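Local structure of probable thiol peroxidase (Chromobacterium violaceum, 3KEB) at residues S47-L52 with H82-V87; D26-F31 with A41-F46; D91-L96 with S112-R117. The protein probably reduces peroxides as a thiol peroxidase of the redoxin family, which belongs to the thioredoxin clan. All coordinates share one frame; numbering follows the deposited sequence.

In the fold
The three contacts follow one another along the chain and reach into one mixed sheet. Interaction 2, at the open end of an edge hairpin, comes first. Interaction 1 then pairs strands 51-55 and 84-89, and its centre lies about 11 Å from that of interaction 2. The two touch where K51 NZ lies 2.8 Å from F46 O and where I86 packs on the F46 ring. Interaction 3 carries the chain on from strand 84-89 into helix 93-103, about 20 Å from interaction 1 and 17 Å from interaction 2, centre to centre. Its nearest atoms to interaction 2 are about 7 Å away. Interaction 3 also borders the second subunit.

Interaction 1 (S47-L52 with H82-V87); sequences SHTPKL and HLKLIV
T49 meets H82 and K84 with its two branches. Its methyl, CG2, lies 3.9 Å from K84 CB, and the lysine chain then leads away to bond N107 O through NZ. The hydroxyl, anti to the T49 nitrogen (chi1 -177°), comes within 3.4 Å of H82 O, while its hydrogen bond runs from T49 OG1 to P50 O at 2.8 Å, in the carbonyl plane and on a lone pair. P50 O is gripped twice, because K84 N also donates to it across the contact at 3.1 Å. In one of two modelled conformers of L83, CD1 lies against P50 CB and CG, so this packing is less certain. From K51 on, the pairing is regular and parallel. It joins strands 51-55 and 84-89, the neighbouring strands of a beta-alpha-beta crossover through helix 67-77, within the thioredoxin-like core. K51 and K84 lie on one face, L52 and L85 on the other. The K51 chain kinks twice on its way past I86, with K51 CD 3.8 Å from I86 CD1. Its ammonium then reaches back, K51 NZ donating to T49 O at 3.0 Å and also meeting F46 O, which ties the loop down before the strand. L52 uses both backbone atoms: L52 N donates to K84 O at 2.8 Å, and L52 O accepts from I86 N at 2.9 Å. The L85 alpha hydrogen and CD1 also approach L52 O, while the L52 side chain turns to L77 of the crossover helix and to I140 and L142.

Interaction 2 (D26-F31 with A41-F46); sequences DYLPSF and AALESF
The open end of the beta hairpin formed by strands 32-35 and 40-42 is where F31 and L43 pack together, the first just before the hairpin and the second in the 3-10 turn 43-45 that follows it. The F31 ring fills the centre. With CG between the backbone nitrogen and the carbonyl carbon (chi1 61°), it folds over toward the other segment and is met on several sides. L43 N lies over one face, and the L43 and F31 side chains cross at about a right angle, with L43 CD2 3.6 Å from F31 CE1. At the edge, in the ring plane, A41 O sits 3.7 Å from F31 CD2. Farther round that rim, F46 CE2 approaches F31 CZ to 4.1 Å. L111, F119 and Y123 also pack on F31. L43 reaches on to L28, its CD2 3.9 Å from L28 CD1, while L43 CD1 rests near P29 O. Between the backbones of the two segments a water accepts from F31 N at 3.1 Å and from L43 N at 3.0 Å and gives a weak bond to E44 OE1. The A42 alpha hydrogen points to the F31 carbonyl, with A42 CA 3.4 Å from F31 O. The turn beyond is tied to the strand by S45, whose OG accepts from A42 N at 2.9 Å.

Interaction 3 (D91-L96 with S112-R117); sequences DSPSSL and STLRGR
S112 puts its short side chain against D91, P93 and L96. Its CB comes first, 3.7 Å from L96 CD1, the branch with which the helix leans on the end of the strand. With the hydroxyl anti to the S112 nitrogen (chi1 168°), OG stands between the two segments and bonds both ways. It donates to D91 O at 2.7 Å, the donor tilted 18° from the carbonyl plane, and OG accepts in turn from L114 N at 3.0 Å, which makes an ST turn of the chain leaving the strand. P93 CD lies 3.6 Å from S112 OG. The parallel neighbours 84-89 and 109-112 are linked here by helix 93-103 in a beta-alpha-beta crossover, so the serine at the end of the second strand holds the chain that leads from the first strand into that helix. S92 is the N-cap, its OG accepting from S95 N at 3.0 Å. D91 and S92 also face the second subunit: the D91 carboxylate, held within its own chain by T89 OG1, S58 OG and V59 N, also bonds S92 OG of the other copy through OD1, and Y135 of that subunit packs on P93. Within the chain, the P93 ring obliquely meets both branches of L114, with P93 CD 3.7 Å from L114 CD1 and P93 CG 3.9 Å from L114 CD2. The R117 guanidinium folds back over L114 CA, which lies over one face, offset toward the rim, and its NH2 donates to T113 OG1 at 3.0 Å and weakly to V90 O.

Interaction 1 (S47-L52 with H82-V87)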
loop_
_atom_site.group_PDB
_atom_site.type_symbol
_atom_site.label_atom_id
_atom_site.label_comp_id
_atom_site.label_asym_id
_atom_site.label_seq_id
_atom_site.Cartn_x
_atom_site.Cartn_y
_atom_site.Cartn_z
ATOM N N SER A 47 14.202 5.581 -19.340
ATOM C CA SER A 47 14.705 5.328 -20.673
ATOM C C SER A 47 16.242 5.405 -20.710
ATOM O O SER A 47 16.923 6.014 -19.839
ATOM C CB SER A 47 14.027 6.237 -21.702
ATOM O OG SER A 47 14.217 7.579 -21.308
ATOM N N HIS A 48 16.763 4.674 -21.684
ATOM C CA HIS A 48 18.183 4.584 -21.956
ATOM C C HIS A 48 19.018 4.169 -20.746
ATOM O O HIS A 48 20.106 4.716 -20.521
ATOM C CB HIS A 48 18.677 5.907 -22.565
ATOM C CG HIS A 48 17.933 6.291 -23.818
ATOM N ND1 HIS A 48 16.957 7.273 -23.839
ATOM C CD2 HIS A 48 18.015 5.814 -25.083
ATOM C CE1 HIS A 48 16.496 7.404 -25.073
ATOM N NE2 HIS A 48 17.126 6.537 -25.848
ATOM N N THR A 49 18.522 3.220 -19.958
ATOM C CA THR A 49 19.347 2.636 -18.929
ATOM C C THR A 49 19.019 1.183 -18.710
ATOM O O THR A 49 17.842 0.783 -18.780
ATOM C CB THR A 49 19.242 3.397 -17.540
ATOM O OG1 THR A 49 20.146 2.786 -16.614
ATOM C CG2 THR A 49 17.835 3.338 -16.963
ATOM N N PRO A 50 20.042 0.375 -18.450
ATOM C CA PRO A 50 19.745 -0.960 -17.996
ATOM C C PRO A 50 19.192 -0.851 -16.596
ATOM O O PRO A 50 19.397 0.157 -15.935
ATOM C CB PRO A 50 21.093 -1.680 -18.003
ATOM C CG PRO A 50 22.134 -0.618 -18.168
ATOM C CD PRO A 50 21.491 0.629 -18.604
ATOM N N LYS A 51 18.478 -1.876 -16.193
ATOM C CA LYS A 51 17.871 -1.884 -14.863
ATOM C C LYS A 51 17.710 -3.182 -14.224
ATOM O O LYS A 51 17.700 -4.218 -14.862
ATOM C CB LYS A 51 16.544 -1.199 -14.887
ATOM C CG LYS A 51 15.593 -1.660 -15.907
ATOM C CD LYS A 51 15.179 -0.389 -16.500
ATOM C CE LYS A 51 14.391 -0.499 -17.689
ATOM N NZ LYS A 51 14.803 0.692 -18.639
ATOM N N LEU A 52 17.624 -3.098 -12.910
ATOM C CA LEU A 52 17.457 -4.242 -12.027
ATOM C C LEU A 52 16.127 -3.965 -11.307
ATOM O O LEU A 52 16.029 -3.053 -10.474
ATOM C CB LEU A 52 18.633 -4.315 -11.035
ATOM C CG LEU A 52 18.754 -5.647 -10.320
ATOM C CD1 LEU A 52 18.926 -6.906 -11.283
ATOM C CD2 LEU A 52 19.944 -5.610 -9.336
ATOM N N HIS A 82 25.889 1.463 -13.090
ATOM C CA HIS A 82 25.110 1.972 -14.214
ATOM C C HIS A 82 23.754 1.297 -14.338
ATOM O O HIS A 82 22.992 1.596 -15.253
ATOM C CB HIS A 82 25.911 1.868 -15.511
ATOM C CG HIS A 82 27.214 2.598 -15.467
ATOM N ND1 HIS A 82 28.163 2.473 -16.455
ATOM C CD2 HIS A 82 27.722 3.468 -14.567
ATOM C CE1 HIS A 82 29.214 3.216 -16.150
ATOM N NE2 HIS A 82 28.969 3.845 -15.018
ATOM N N LEU A 83 23.481 0.392 -13.414
ATOM C CA LEU A 83 22.296 -0.402 -13.391
ATOM C C LEU A 83 21.303 0.305 -12.462
ATOM O O LEU A 83 21.602 0.486 -11.243
ATOM C CB LEU A 83 22.672 -1.782 -12.885
ATOM C CG LEU A 83 22.046 -3.035 -13.487
ATOM C CD1 LEU A 83 22.378 -3.149 -14.953
ATOM C CD2 LEU A 83 22.528 -4.270 -12.733
ATOM N N LYS A 84 20.179 0.697 -13.014
ATOM C CA LYS A 84 19.138 1.424 -12.272
ATOM C C LYS A 84 18.289 0.430 -11.462
ATOM O O LYS A 84 17.594 -0.429 -12.048
ATOM C CB LYS A 84 18.244 2.240 -13.224
ATOM C CG LYS A 84 17.090 2.949 -12.599
ATOM C CD LYS A 84 17.552 4.045 -11.609
ATOM C CE LYS A 84 16.408 4.805 -10.926
ATOM N NZ LYS A 84 16.996 5.925 -10.136
ATOM N N LEU A 85 18.317 0.584 -10.150
ATOM C CA LEU A 85 17.549 -0.256 -9.234
ATOM C C LEU A 85 16.146 0.332 -9.114
ATOM O O LEU A 85 15.980 1.538 -8.734
ATOM C CB LEU A 85 18.221 -0.302 -7.859
ATOM C CG LEU A 85 17.502 -1.189 -6.817
ATOM C CD1 LEU A 85 17.230 -2.605 -7.380
ATOM C CD2 LEU A 85 18.231 -1.270 -5.545
ATOM N N ILE A 86 15.161 -0.480 -9.503
ATOM C CA ILE A 86 13.731 -0.127 -9.468
ATOM C C ILE A 86 13.013 -1.137 -8.515
ATOM O O ILE A 86 12.906 -2.337 -8.819
ATOM C CB ILE A 86 13.065 -0.188 -10.854
ATOM C CG1 ILE A 86 13.784 0.776 -11.829
ATOM C CG2 ILE A 86 11.599 0.186 -10.740
ATOM C CD1 ILE A 86 13.374 0.591 -13.304
ATOM N N VAL A 87 12.576 -0.636 -7.362
ATOM C CA VAL A 87 11.900 -1.440 -6.350
ATOM C C VAL A 87 10.402 -1.210 -6.511
ATOM O O VAL A 87 9.942 -0.063 -6.570
ATOM C CB VAL A 87 12.355 -1.057 -4.938
ATOM C CG1 VAL A 87 11.493 -1.746 -3.849
ATOM C CG2 VAL A 87 13.845 -1.385 -4.743
#

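Interaction 2 (D26-F31 with A41-F46)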
loop_
_atom_site.group_PDB
_atom_site.type_symbol
_atom_site.label_atom_id
_atom_site.label_comp_id
_atom_site.label_asym_id
_atom_site.label_seq_id
_atom_site.Cartn_x
_atom_site.Cartn_y
_atom_site.Cartn_z
ATOM N N ASP A 26 12.690 -12.100 -23.189
ATOM C CA ASP A 26 11.451 -11.317 -23.229
ATOM C C ASP A 26 11.717 -9.814 -23.142
ATOM O O ASP A 26 12.679 -9.370 -22.472
ATOM C CB ASP A 26 10.501 -11.661 -22.058
ATOM C CG ASP A 26 9.887 -13.023 -22.127
ATOM O OD1 ASP A 26 10.029 -13.743 -23.144
ATOM O OD2 ASP A 26 9.188 -13.358 -21.118
ATOM N N TYR A 27 10.860 -9.024 -23.791
ATOM C CA TYR A 27 10.759 -7.589 -23.527
ATOM C C TYR A 27 9.888 -7.420 -22.274
ATOM O O TYR A 27 8.896 -8.147 -22.109
ATOM C CB TYR A 27 10.157 -6.840 -24.709
ATOM C CG TYR A 27 11.113 -6.620 -25.867
ATOM C CD1 TYR A 27 11.916 -5.469 -25.942
ATOM C CD2 TYR A 27 11.219 -7.535 -26.878
ATOM C CE1 TYR A 27 12.771 -5.256 -27.023
ATOM C CE2 TYR A 27 12.076 -7.319 -27.946
ATOM C CZ TYR A 27 12.856 -6.179 -27.998
ATOM O OH TYR A 27 13.705 -5.994 -29.072
ATOM N N LEU A 28 10.308 -6.544 -21.360
ATOM C CA LEU A 28 9.507 -6.267 -20.153
ATOM C C LEU A 28 8.088 -5.882 -20.492
ATOM O O LEU A 28 7.825 -5.073 -21.457
ATOM C CB LEU A 28 10.140 -5.189 -19.287
ATOM C CG LEU A 28 11.501 -5.423 -18.618
ATOM C CD1 LEU A 28 12.106 -4.123 -18.180
ATOM C CD2 LEU A 28 11.397 -6.424 -17.457
ATOM N N PRO A 29 7.129 -6.443 -19.736
ATOM C CA PRO A 29 5.752 -5.916 -19.860
ATOM C C PRO A 29 5.669 -4.468 -19.433
ATOM O O PRO A 29 6.385 -4.050 -18.526
ATOM C CB PRO A 29 4.926 -6.811 -18.896
ATOM C CG PRO A 29 5.672 -8.101 -18.864
ATOM C CD PRO A 29 7.161 -7.614 -18.858
ATOM N N SER A 30 4.797 -3.710 -20.100
ATOM C CA SER A 30 4.589 -2.333 -19.768
ATOM C C SER A 30 4.007 -2.269 -18.377
ATOM O O SER A 30 3.406 -3.225 -17.885
ATOM C CB SER A 30 3.662 -1.658 -20.771
ATOM O OG SER A 30 2.390 -2.262 -20.677
ATOM N N PHE A 31 4.241 -1.166 -17.704
ATOM C CA PHE A 31 3.589 -0.927 -16.423
ATOM C C PHE A 31 3.203 0.543 -16.293
ATOM O O PHE A 31 3.799 1.414 -16.957
ATOM C CB PHE A 31 4.447 -1.454 -15.236
ATOM C CG PHE A 31 5.818 -0.836 -15.078
ATOM C CD1 PHE A 31 6.966 -1.645 -15.224
ATOM C CD2 PHE A 31 5.997 0.487 -14.677
ATOM C CE1 PHE A 31 8.221 -1.125 -15.032
ATOM C CE2 PHE A 31 7.286 1.047 -14.512
ATOM C CZ PHE A 31 8.394 0.241 -14.655
ATOM N N ALA A 41 4.739 6.568 -13.137
ATOM C CA ALA A 41 6.015 5.918 -13.498
ATOM C C ALA A 41 5.689 4.838 -14.531
ATOM O O ALA A 41 4.844 3.976 -14.288
ATOM C CB ALA A 41 6.665 5.267 -12.301
ATOM N N ALA A 42 6.314 4.914 -15.694
ATOM C CA ALA A 42 6.187 3.875 -16.699
ATOM C C ALA A 42 7.598 3.421 -17.081
ATOM O O ALA A 42 8.596 3.998 -16.622
ATOM C CB ALA A 42 5.407 4.420 -17.945
ATOM N N LEU A 43 7.709 2.386 -17.913
ATOM C CA LEU A 43 9.032 1.989 -18.446
ATOM C C LEU A 43 9.768 3.148 -19.069
ATOM O O LEU A 43 10.947 3.378 -18.795
ATOM C CB LEU A 43 8.879 0.885 -19.508
ATOM C CG LEU A 43 8.853 -0.512 -18.926
ATOM C CD1 LEU A 43 8.680 -1.535 -20.069
ATOM C CD2 LEU A 43 10.100 -0.785 -18.136
ATOM N N GLU A 44 9.038 3.953 -19.827
ATOM C CA GLU A 44 9.608 5.163 -20.445
ATOM C C GLU A 44 10.182 6.138 -19.456
ATOM O O GLU A 44 10.963 6.974 -19.838
ATOM C CB GLU A 44 8.547 5.911 -21.258
ATOM C CG GLU A 44 8.103 5.154 -22.500
ATOM C CD GLU A 44 7.454 3.809 -22.189
ATOM O OE1 GLU A 44 6.623 3.708 -21.228
ATOM O OE2 GLU A 44 7.810 2.841 -22.903
ATOM N N SER A 45 9.781 6.064 -18.187
ATOM C CA SER A 45 10.369 6.930 -17.178
ATOM C C SER A 45 11.835 6.601 -16.940
ATOM O O SER A 45 12.502 7.382 -16.283
ATOM C CB SER A 45 9.675 6.756 -15.817
ATOM O OG SER A 45 8.315 6.967 -15.939
ATOM N N PHE A 46 12.261 5.395 -17.331
ATOM C CA PHE A 46 13.612 4.887 -17.113
ATOM C C PHE A 46 14.207 4.588 -18.469
ATOM O O PHE A 46 14.687 3.494 -18.742
ATOM C CB PHE A 46 13.556 3.630 -16.247
ATOM C CG PHE A 46 12.739 3.813 -15.011
ATOM C CD1 PHE A 46 13.237 4.547 -13.957
ATOM C CD2 PHE A 46 11.443 3.345 -14.938
ATOM C CE1 PHE A 46 12.493 4.766 -12.824
ATOM C CE2 PHE A 46 10.696 3.540 -13.780
ATOM C CZ PHE A 46 11.225 4.276 -12.733
HETATM O O HOH W 1 5.333 1.172 -19.342
#

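Interaction 3 (D91-L96 with S112-R117)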
loop_
_atom_site.group_PDB
_atom_site.type_symbol
_atom_site.label_atom_id
_atom_site.label_comp_id
_atom_site.label_asym_id
_atom_site.label_seq_id
_atom_site.Cartn_x
_atom_site.Cartn_y
_atom_site.Cartn_z
ATOM N N ASP A 91 3.239 -1.264 -1.133
ATOM C CA ASP A 91 3.210 -0.148 -0.202
ATOM C C ASP A 91 2.618 1.092 -0.842
ATOM O O ASP A 91 2.732 1.290 -2.072
ATOM C CB ASP A 91 4.611 0.195 0.283
ATOM C CG ASP A 91 5.248 -0.920 1.014
ATOM O OD1 ASP A 91 4.609 -1.447 1.967
ATOM O OD2 ASP A 91 6.424 -1.261 0.687
ATOM N N SER A 92 2.025 1.942 -0.017
ATOM C CA SER A 92 1.527 3.218 -0.501
ATOM C C SER A 92 2.722 4.116 -0.914
ATOM O O SER A 92 3.812 4.014 -0.327
ATOM C CB SER A 92 0.729 3.948 0.555
ATOM O OG SER A 92 1.567 4.274 1.655
ATOM N N PRO A 93 2.487 5.055 -1.856
ATOM C CA PRO A 93 3.513 6.049 -2.081
ATOM C C PRO A 93 3.959 6.758 -0.801
ATOM O O PRO A 93 5.153 7.023 -0.629
ATOM C CB PRO A 93 2.857 7.005 -3.051
ATOM C CG PRO A 93 1.881 6.170 -3.828
ATOM C CD PRO A 93 1.367 5.160 -2.805
ATOM N N SER A 94 3.034 7.084 0.082
ATOM C CA SER A 94 3.384 7.766 1.344
ATOM C C SER A 94 4.393 6.952 2.178
ATOM O O SER A 94 5.330 7.527 2.787
ATOM C CB SER A 94 2.116 8.043 2.176
ATOM O OG SER A 94 1.121 8.657 1.325
ATOM N N SER A 95 4.140 5.652 2.312
ATOM C CA SER A 95 5.075 4.773 3.036
ATOM C C SER A 95 6.421 4.622 2.336
ATOM O O SER A 95 7.441 4.545 3.001
ATOM C CB SER A 95 4.479 3.380 3.267
ATOM O OG SER A 95 3.286 3.502 4.014
ATOM N N LEU A 96 6.422 4.589 1.004
ATOM C CA LEU A 96 7.683 4.526 0.227
ATOM C C LEU A 96 8.495 5.826 0.486
ATOM O O LEU A 96 9.707 5.787 0.710
ATOM C CB LEU A 96 7.380 4.296 -1.253
ATOM C CG LEU A 96 6.783 2.936 -1.612
ATOM C CD1 LEU A 96 6.337 2.864 -3.112
ATOM C CD2 LEU A 96 7.761 1.818 -1.259
ATOM N N SER A 112 4.923 2.019 -6.331
ATOM C CA SER A 112 3.791 1.417 -5.696
ATOM C C SER A 112 2.829 0.904 -6.757
ATOM O O SER A 112 2.630 1.542 -7.825
ATOM C CB SER A 112 3.065 2.458 -4.871
ATOM O OG SER A 112 1.808 1.984 -4.466
ATOM N N THR A 113 2.220 -0.226 -6.458
ATOM C CA THR A 113 1.229 -0.800 -7.346
ATOM C C THR A 113 -0.172 -0.285 -7.078
ATOM O O THR A 113 -1.160 -0.807 -7.659
ATOM C CB THR A 113 1.203 -2.306 -7.253
ATOM O OG1 THR A 113 0.865 -2.710 -5.931
ATOM C CG2 THR A 113 2.598 -2.906 -7.606
ATOM N N LEU A 114 -0.321 0.734 -6.239
ATOM C CA LEU A 114 -1.715 1.146 -5.957
ATOM C C LEU A 114 -2.460 1.668 -7.208
ATOM O O LEU A 114 -3.623 1.446 -7.310
ATOM C CB LEU A 114 -1.836 2.091 -4.748
ATOM C CG LEU A 114 -1.930 3.544 -5.047
ATOM C CD1 LEU A 114 -2.149 4.441 -3.818
ATOM C CD2 LEU A 114 -0.624 3.848 -5.748
ATOM N N ARG A 115 -1.804 2.314 -8.166
ATOM C CA ARG A 115 -2.557 2.914 -9.284
ATOM C C ARG A 115 -3.126 1.807 -10.177
ATOM O O ARG A 115 -4.150 2.002 -10.851
ATOM C CB ARG A 115 -1.710 3.964 -10.038
ATOM C CG ARG A 115 -2.158 4.334 -11.446
ATOM C CD ARG A 115 -3.500 4.989 -11.453
ATOM N NE ARG A 115 -4.219 4.625 -12.666
ATOM C CZ ARG A 115 -4.131 5.267 -13.822
ATOM N NH1 ARG A 115 -3.373 6.350 -13.948
ATOM N NH2 ARG A 115 -4.828 4.824 -14.859
ATOM N N GLY A 116 -2.526 0.630 -10.152
ATOM C CA GLY A 116 -3.121 -0.506 -10.831
ATOM C C GLY A 116 -2.499 -1.804 -10.370
ATOM O O GLY A 116 -1.386 -2.139 -10.760
ATOM N N ARG A 117 -3.244 -2.544 -9.552
ATOM C CA ARG A 117 -2.706 -3.762 -8.975
ATOM C C ARG A 117 -2.528 -4.895 -10.024
ATOM O O ARG A 117 -1.854 -5.865 -9.736
ATOM C CB ARG A 117 -3.582 -4.217 -7.816
ATOM C CG ARG A 117 -3.788 -3.145 -6.684
ATOM C CD ARG A 117 -2.533 -2.911 -5.773
ATOM N NE ARG A 117 -2.929 -2.285 -4.499
ATOM C CZ ARG A 117 -2.158 -1.537 -3.697
ATOM N NH1 ARG A 117 -2.665 -1.073 -2.558
ATOM N NH2 ARG A 117 -0.882 -1.272 -4.008
#